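Proline iminopeptidase (Streptomyces halstedii, PDB 3WMR) is an alpha/beta hydrolase of peptidase family S33, an amidohydrolase acting on polyketide substrates that probably releases an N-terminal amino acid residue. Local coordinates at residues Leu82-Ser87 with Phe217-Asn222; His193-Phe198 with Asn234-Ile239. All blocks are in the same frame, centred on the assembly; numbering follows the deposited sequence.

Contact 1: residues Leu82-Ser87 with Phe217-Asn222; sequences LGNGGS and FMEIYN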
loop_
_atom_site.group_PDB
_atom_site.type_symbol
_atom_site.label_atom_id
_atom_site.label_comp_id
_atom_site.label_asym_id
_atom_site.label_seq_id
_atom_site.Cartn_x
_atom_site.Cartn_y
_atom_site.Cartn_z
ATOM N N LEU A 82 9.350 -9.016 -0.253
ATOM C CA LEU A 82 10.563 -9.527 -0.897
ATOM C C LEU A 82 10.973 -8.620 -2.038
ATOM O O LEU A 82 10.139 -8.221 -2.839
ATOM C CB LEU A 82 10.338 -10.933 -1.441
ATOM C CG LEU A 82 11.559 -11.636 -2.048
ATOM C CD1 LEU A 82 12.562 -11.999 -0.958
ATOM C CD2 LEU A 82 11.142 -12.878 -2.824
ATOM N N GLY A 83 12.267 -8.322 -2.109
ATOM C CA GLY A 83 12.831 -7.531 -3.196
ATOM C C GLY A 83 13.332 -6.171 -2.750
ATOM O O GLY A 83 14.129 -5.545 -3.457
ATOM N N ASN A 84 12.877 -5.694 -1.595
ATOM C CA ASN A 84 13.340 -4.391 -1.097
ATOM C C ASN A 84 13.402 -4.297 0.423
ATOM O O ASN A 84 12.948 -5.193 1.131
ATOM C CB ASN A 84 12.470 -3.251 -1.659
ATOM C CG ASN A 84 13.277 -1.996 -1.967
ATOM O OD1 ASN A 84 14.502 -1.995 -1.867
ATOM N ND2 ASN A 84 12.593 -0.931 -2.349
ATOM N N GLY A 85 13.985 -3.208 0.919
ATOM C CA GLY A 85 14.142 -3.006 2.351
ATOM C C GLY A 85 14.995 -4.091 2.991
ATOM O O GLY A 85 16.017 -4.505 2.430
ATOM N N GLY A 86 14.557 -4.571 4.153
ATOM C CA GLY A 86 15.323 -5.527 4.940
ATOM C C GLY A 86 15.231 -6.951 4.438
ATOM O O GLY A 86 15.918 -7.827 4.955
ATOM N N SER A 87 14.376 -7.196 3.446
ATOM C CA SER A 87 14.217 -8.535 2.878
ATOM C C SER A 87 15.281 -8.790 1.813
ATOM O O SER A 87 16.051 -7.899 1.488
ATOM C CB SER A 87 12.807 -8.693 2.311
ATOM O OG SER A 87 11.849 -8.433 3.335
ATOM N N PHE A 217 10.746 6.396 -0.062
ATOM C CA PHE A 217 11.104 6.950 -1.373
ATOM C C PHE A 217 12.560 6.642 -1.774
ATOM O O PHE A 217 12.829 6.260 -2.919
ATOM C CB PHE A 217 10.845 8.462 -1.392
ATOM C CG PHE A 217 10.702 9.030 -2.771
ATOM C CD1 PHE A 217 9.491 8.932 -3.452
ATOM C CD2 PHE A 217 11.783 9.626 -3.415
ATOM C CE1 PHE A 217 9.362 9.433 -4.741
ATOM C CE2 PHE A 217 11.654 10.132 -4.701
ATOM C CZ PHE A 217 10.446 10.042 -5.360
ATOM N N MET A 218 13.492 6.776 -0.823
ATOM C CA MET A 218 14.908 6.498 -1.075
ATOM C C MET A 218 15.232 5.006 -1.124
ATOM O O MET A 218 16.193 4.611 -1.782
ATOM C CB MET A 218 15.799 7.192 -0.035
ATOM C CG MET A 218 15.804 8.724 -0.143
ATOM S SD MET A 218 16.259 9.366 -1.773
ATOM C CE MET A 218 17.860 8.589 -2.014
ATOM N N GLU A 219 14.454 4.175 -0.426
ATOM C CA GLU A 219 14.616 2.724 -0.550
ATOM C C GLU A 219 14.258 2.266 -1.961
ATOM O O GLU A 219 14.875 1.338 -2.505
ATOM C CB GLU A 219 13.769 1.978 0.478
ATOM C CG GLU A 219 14.229 2.136 1.919
ATOM C CD GLU A 219 15.385 1.217 2.296
ATOM O OE1 GLU A 219 15.549 0.129 1.701
ATOM O OE2 GLU A 219 16.140 1.580 3.216
ATOM N N ILE A 220 13.267 2.922 -2.555
ATOM C CA ILE A 220 12.870 2.637 -3.935
ATOM C C ILE A 220 13.977 3.056 -4.917
ATOM O O ILE A 220 14.348 2.302 -5.834
ATOM C CB ILE A 220 11.532 3.320 -4.272
ATOM C CG1 ILE A 220 10.411 2.750 -3.379
ATOM C CG2 ILE A 220 11.178 3.104 -5.735
ATOM C CD1 ILE A 220 9.084 3.472 -3.476
ATOM N N TYR A 221 14.514 4.256 -4.724
ATOM C CA TYR A 221 15.643 4.700 -5.539
ATOM C C TYR A 221 16.812 3.725 -5.494
ATOM O O TYR A 221 17.439 3.462 -6.511
ATOM C CB TYR A 221 16.147 6.069 -5.096
ATOM C CG TYR A 221 17.435 6.454 -5.803
ATOM C CD1 TYR A 221 17.419 6.942 -7.106
ATOM C CD2 TYR A 221 18.669 6.289 -5.181
ATOM C CE1 TYR A 221 18.602 7.279 -7.761
ATOM C CE2 TYR A 221 19.848 6.618 -5.828
ATOM C CZ TYR A 221 19.812 7.116 -7.116
ATOM O OH TYR A 221 21.000 7.449 -7.766
ATOM N N ASN A 222 17.123 3.213 -4.310
ATOM C CA ASN A 222 18.341 2.423 -4.149
ATOM C C ASN A 222 18.207 1.006 -4.680
ATOM O O ASN A 222 19.193 0.439 -5.122
ATOM C CB ASN A 222 18.832 2.449 -2.705
ATOM C CG ASN A 222 19.584 3.739 -2.370
ATOM O OD1 ASN A 222 20.610 4.072 -2.999
ATOM N ND2 ASN A 222 19.080 4.476 -1.379
#

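Contact 2: residues His193-Phe198 with Asn234-Ile239; sequences HAMRAF and NEFHVI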
loop_
_atom_site.group_PDB
_atom_site.type_symbol
_atom_site.label_atom_id
_atom_site.label_comp_id
_atom_site.label_asym_id
_atom_site.label_seq_id
_atom_site.Cartn_x
_atom_site.Cartn_y
_atom_site.Cartn_z
ATOM N N HIS A 193 10.250 17.497 -11.320
ATOM C CA HIS A 193 9.509 18.634 -10.786
ATOM C C HIS A 193 8.083 18.753 -11.350
ATOM O O HIS A 193 7.188 19.236 -10.657
ATOM C CB HIS A 193 10.351 19.907 -10.908
ATOM C CG HIS A 193 11.547 19.880 -10.005
ATOM N ND1 HIS A 193 11.438 19.935 -8.630
ATOM C CD2 HIS A 193 12.866 19.722 -10.269
ATOM C CE1 HIS A 193 12.639 19.845 -8.087
ATOM N NE2 HIS A 193 13.524 19.718 -9.061
ATOM N N ALA A 194 7.861 18.276 -12.576
ATOM C CA ALA A 194 6.500 18.131 -13.103
ATOM C C ALA A 194 5.727 17.034 -12.334
ATOM O O ALA A 194 4.581 17.235 -11.946
ATOM C CB ALA A 194 6.538 17.821 -14.592
ATOM N N MET A 195 6.383 15.903 -12.089
ATOM C CA MET A 195 5.835 14.819 -11.256
ATOM C C MET A 195 5.454 15.327 -9.865
ATOM O O MET A 195 4.466 14.878 -9.288
ATOM C CB MET A 195 6.869 13.694 -11.122
ATOM C CG MET A 195 6.383 12.438 -10.415
ATOM S SD MET A 195 7.736 11.496 -9.678
ATOM C CE MET A 195 7.966 12.491 -8.200
ATOM N N ARG A 196 6.231 16.288 -9.354
ATOM C CA ARG A 196 5.990 16.883 -8.032
ATOM C C ARG A 196 4.741 17.741 -7.971
ATOM O O ARG A 196 4.061 17.774 -6.955
ATOM C CB ARG A 196 7.200 17.705 -7.592
ATOM C CG ARG A 196 8.352 16.832 -7.137
ATOM C CD ARG A 196 8.221 16.551 -5.660
ATOM N NE ARG A 196 8.293 17.830 -4.969
ATOM C CZ ARG A 196 7.706 18.115 -3.817
ATOM N NH1 ARG A 196 6.988 17.211 -3.180
ATOM N NH2 ARG A 196 7.844 19.326 -3.308
ATOM N N ALA A 197 4.433 18.438 -9.053
ATOM C CA ALA A 197 3.149 19.098 -9.138
ATOM C C ALA A 197 1.987 18.094 -8.944
ATOM O O ALA A 197 0.950 18.466 -8.409
ATOM C CB ALA A 197 3.013 19.840 -10.463
ATOM N N PHE A 198 2.152 16.834 -9.364
ATOM C CA PHE A 198 1.096 15.812 -9.148
ATOM C C PHE A 198 1.174 15.296 -7.717
ATOM O O PHE A 198 0.166 15.233 -7.032
ATOM C CB PHE A 198 1.213 14.642 -10.157
ATOM C CG PHE A 198 0.145 13.573 -10.006
ATOM C CD1 PHE A 198 0.261 12.567 -9.045
ATOM C CD2 PHE A 198 -0.951 13.544 -10.865
ATOM C CE1 PHE A 198 -0.710 11.576 -8.933
ATOM C CE2 PHE A 198 -1.921 12.559 -10.754
ATOM C CZ PHE A 198 -1.793 11.571 -9.800
ATOM N N ASN A 234 6.820 5.815 -11.400
ATOM C CA ASN A 234 6.158 6.625 -10.372
ATOM C C ASN A 234 4.699 6.209 -10.213
ATOM O O ASN A 234 4.224 5.300 -10.899
ATOM C CB ASN A 234 6.289 8.120 -10.699
ATOM C CG ASN A 234 5.647 8.480 -12.015
ATOM O OD1 ASN A 234 4.447 8.327 -12.198
ATOM N ND2 ASN A 234 6.444 8.968 -12.938
ATOM N N GLU A 235 4.020 6.855 -9.280
ATOM C CA GLU A 235 2.643 6.537 -8.905
ATOM C C GLU A 235 1.618 6.532 -10.042
ATOM O O GLU A 235 0.717 5.690 -10.055
ATOM C CB GLU A 235 2.175 7.531 -7.837
ATOM C CG GLU A 235 2.783 7.284 -6.474
ATOM C CD GLU A 235 2.342 5.941 -5.945
ATOM O OE1 GLU A 235 1.130 5.813 -5.658
ATOM O OE2 GLU A 235 3.190 5.020 -5.875
ATOM N N PHE A 236 1.741 7.478 -10.974
ATOM C CA PHE A 236 0.743 7.658 -12.036
ATOM C C PHE A 236 1.147 7.058 -13.398
ATOM O O PHE A 236 0.270 6.652 -14.183
ATOM C CB PHE A 236 0.343 9.133 -12.184
ATOM C CG PHE A 236 1.508 10.082 -12.408
ATOM C CD1 PHE A 236 2.010 10.853 -11.360
ATOM C CD2 PHE A 236 2.085 10.222 -13.662
ATOM C CE1 PHE A 236 3.056 11.744 -11.569
ATOM C CE2 PHE A 236 3.141 11.109 -13.867
ATOM C CZ PHE A 236 3.621 11.866 -12.821
ATOM N N HIS A 237 2.449 6.995 -13.680
ATOM C CA HIS A 237 2.948 6.438 -14.955
ATOM C C HIS A 237 3.113 4.936 -14.769
ATOM O O HIS A 237 4.224 4.418 -14.623
ATOM C CB HIS A 237 4.261 7.111 -15.398
ATOM C CG HIS A 237 4.658 6.829 -16.824
ATOM N ND1 HIS A 237 3.770 6.894 -17.881
ATOM C CD2 HIS A 237 5.862 6.529 -17.368
ATOM C CE1 HIS A 237 4.405 6.630 -19.011
ATOM N NE2 HIS A 237 5.678 6.409 -18.727
ATOM N N VAL A 238 1.975 4.240 -14.760
ATOM C CA VAL A 238 1.964 2.798 -14.510
ATOM C C VAL A 238 2.141 2.065 -15.836
ATOM O O VAL A 238 1.180 1.883 -16.589
ATOM C CB VAL A 238 0.652 2.345 -13.848
ATOM C CG1 VAL A 238 0.604 0.817 -13.707
ATOM C CG2 VAL A 238 0.492 3.000 -12.505
ATOM N N ILE A 239 3.373 1.659 -16.108
ATOM C CA ILE A 239 3.708 0.942 -17.330
ATOM C C ILE A 239 4.325 -0.434 -17.057
ATOM O O ILE A 239 4.770 -1.115 -17.983
ATOM C CB ILE A 239 4.672 1.780 -18.222
ATOM C CG1 ILE A 239 5.996 2.056 -17.511
ATOM C CG2 ILE A 239 4.009 3.071 -18.650
ATOM C CD1 ILE A 239 7.060 2.654 -18.416
#

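Contact 1: residues Leu82-Ser87 with Phe217-Asn222
Asn84 reaches from a loop of the alpha/beta hydrolase fold to the side of helix 211-222, where its amide meets the backbone of Glu219. The loop follows strand 76-80 and turns back through a type II' beta turn from Asn84 to Ser87, with Gly85 supplying the positive phi that such a turn favours. Asn84 ND2 gives a weak hydrogen bond to Glu219 O at 3.2 Å, with an angle of 154° at the hydrogen. Its stronger polar partner is Gly57 O, so the amide nitrogen ties the helix and a second loop together. The amide oxygen, Asn84 OD1, accepts a weak bond from the next backbone nitrogen, Gly85 N, at 3.1 Å, while also lying near Glu219 O without bonding to it. Together with the bond to Gly57 O, this probably helps to set the rotation of the amide.

Glu219 answers from the helix with its carboxylate. CG lies anti to the carbonyl carbon (chi1 -69°) and the chain bends at chi2, bringing the acid up to the backbone of the turn, with Glu219 OE1 lying 3.5 Å from Gly85 CA.

Contact 2: residues His193-Phe198 with Asn234-Ile239
Phe198 and Phe236 form the aromatic centre of this buried contact between helix 189-202 and the loop that follows helix 225-230. The pair is edge-to-face, with the edge of Phe236 toward the face of Phe198, centroids 4.6 Å apart and planes at 53°. Phe236 CD1 makes the closest approach, 3.4 Å from Phe198 CD1, and sits over the Phe198 face toward its rim. A CH-pi contact adds to it: Phe236 CB lies over the same ring, 4.3 Å from its centroid. Phe198 extends from the helix with CG anti to the backbone N (chi1 -179°), which sends the ring out toward the loop. An alanine here is likely to leave the edge of Phe236 without the face it packs on and to open a gap between helix and loop.

Apolar contacts continue one turn back along the helix. Met195 CG lies 3.6 Å from Phe236 CE1, and the sulfur travels on to Asn234, where Met195 SD is 3.8 Å from Asn234 CB. Met162 of helix 155-166 also touches both phenylalanines.

Hydrogen bonds shape the loop itself. Asn234 OD1 accepts from Phe236 N at 3.1 Å, in the carbonyl plane, and from His237 N at 2.8 Å, the latter donor tilted 30° from that plane. The same oxygen lies over the centre of the Phe236 ring, while Asn234 ND2 bonds to Tyr191 OH on the helix. Two backbone donors on one amide oxygen probably hold the loop in the shape that presents Phe236 to Phe198. The bond to Phe236 N closes an Asx turn, and the one to His237 N the wider Asx motif, here set against a helix in the helical region inserted between strands 143-149 and 258-263 of the alpha/beta hydrolase fold.

The two contacts show how one helical insertion can meet both the hydrolase core and itself. Contact 1 joins helix 211-222 to a loop of the core, whereas contact 2 packs helix 189-202 against a later loop of the insertion. These helices are consecutive in the chain, and the segments of the two contacts alternate along it. The centres of contact 1 and contact 2 lie 19 Å apart, and the nearest atoms of contact 1 and contact 2 are about 4 Å apart, without touching. Both approach the predicted catalytic residues: the Ile220 side chain is about 9 Å from that of the nucleophile Ser126, and the Phe198 side chain about 8 Å from those of Asp266 and His293.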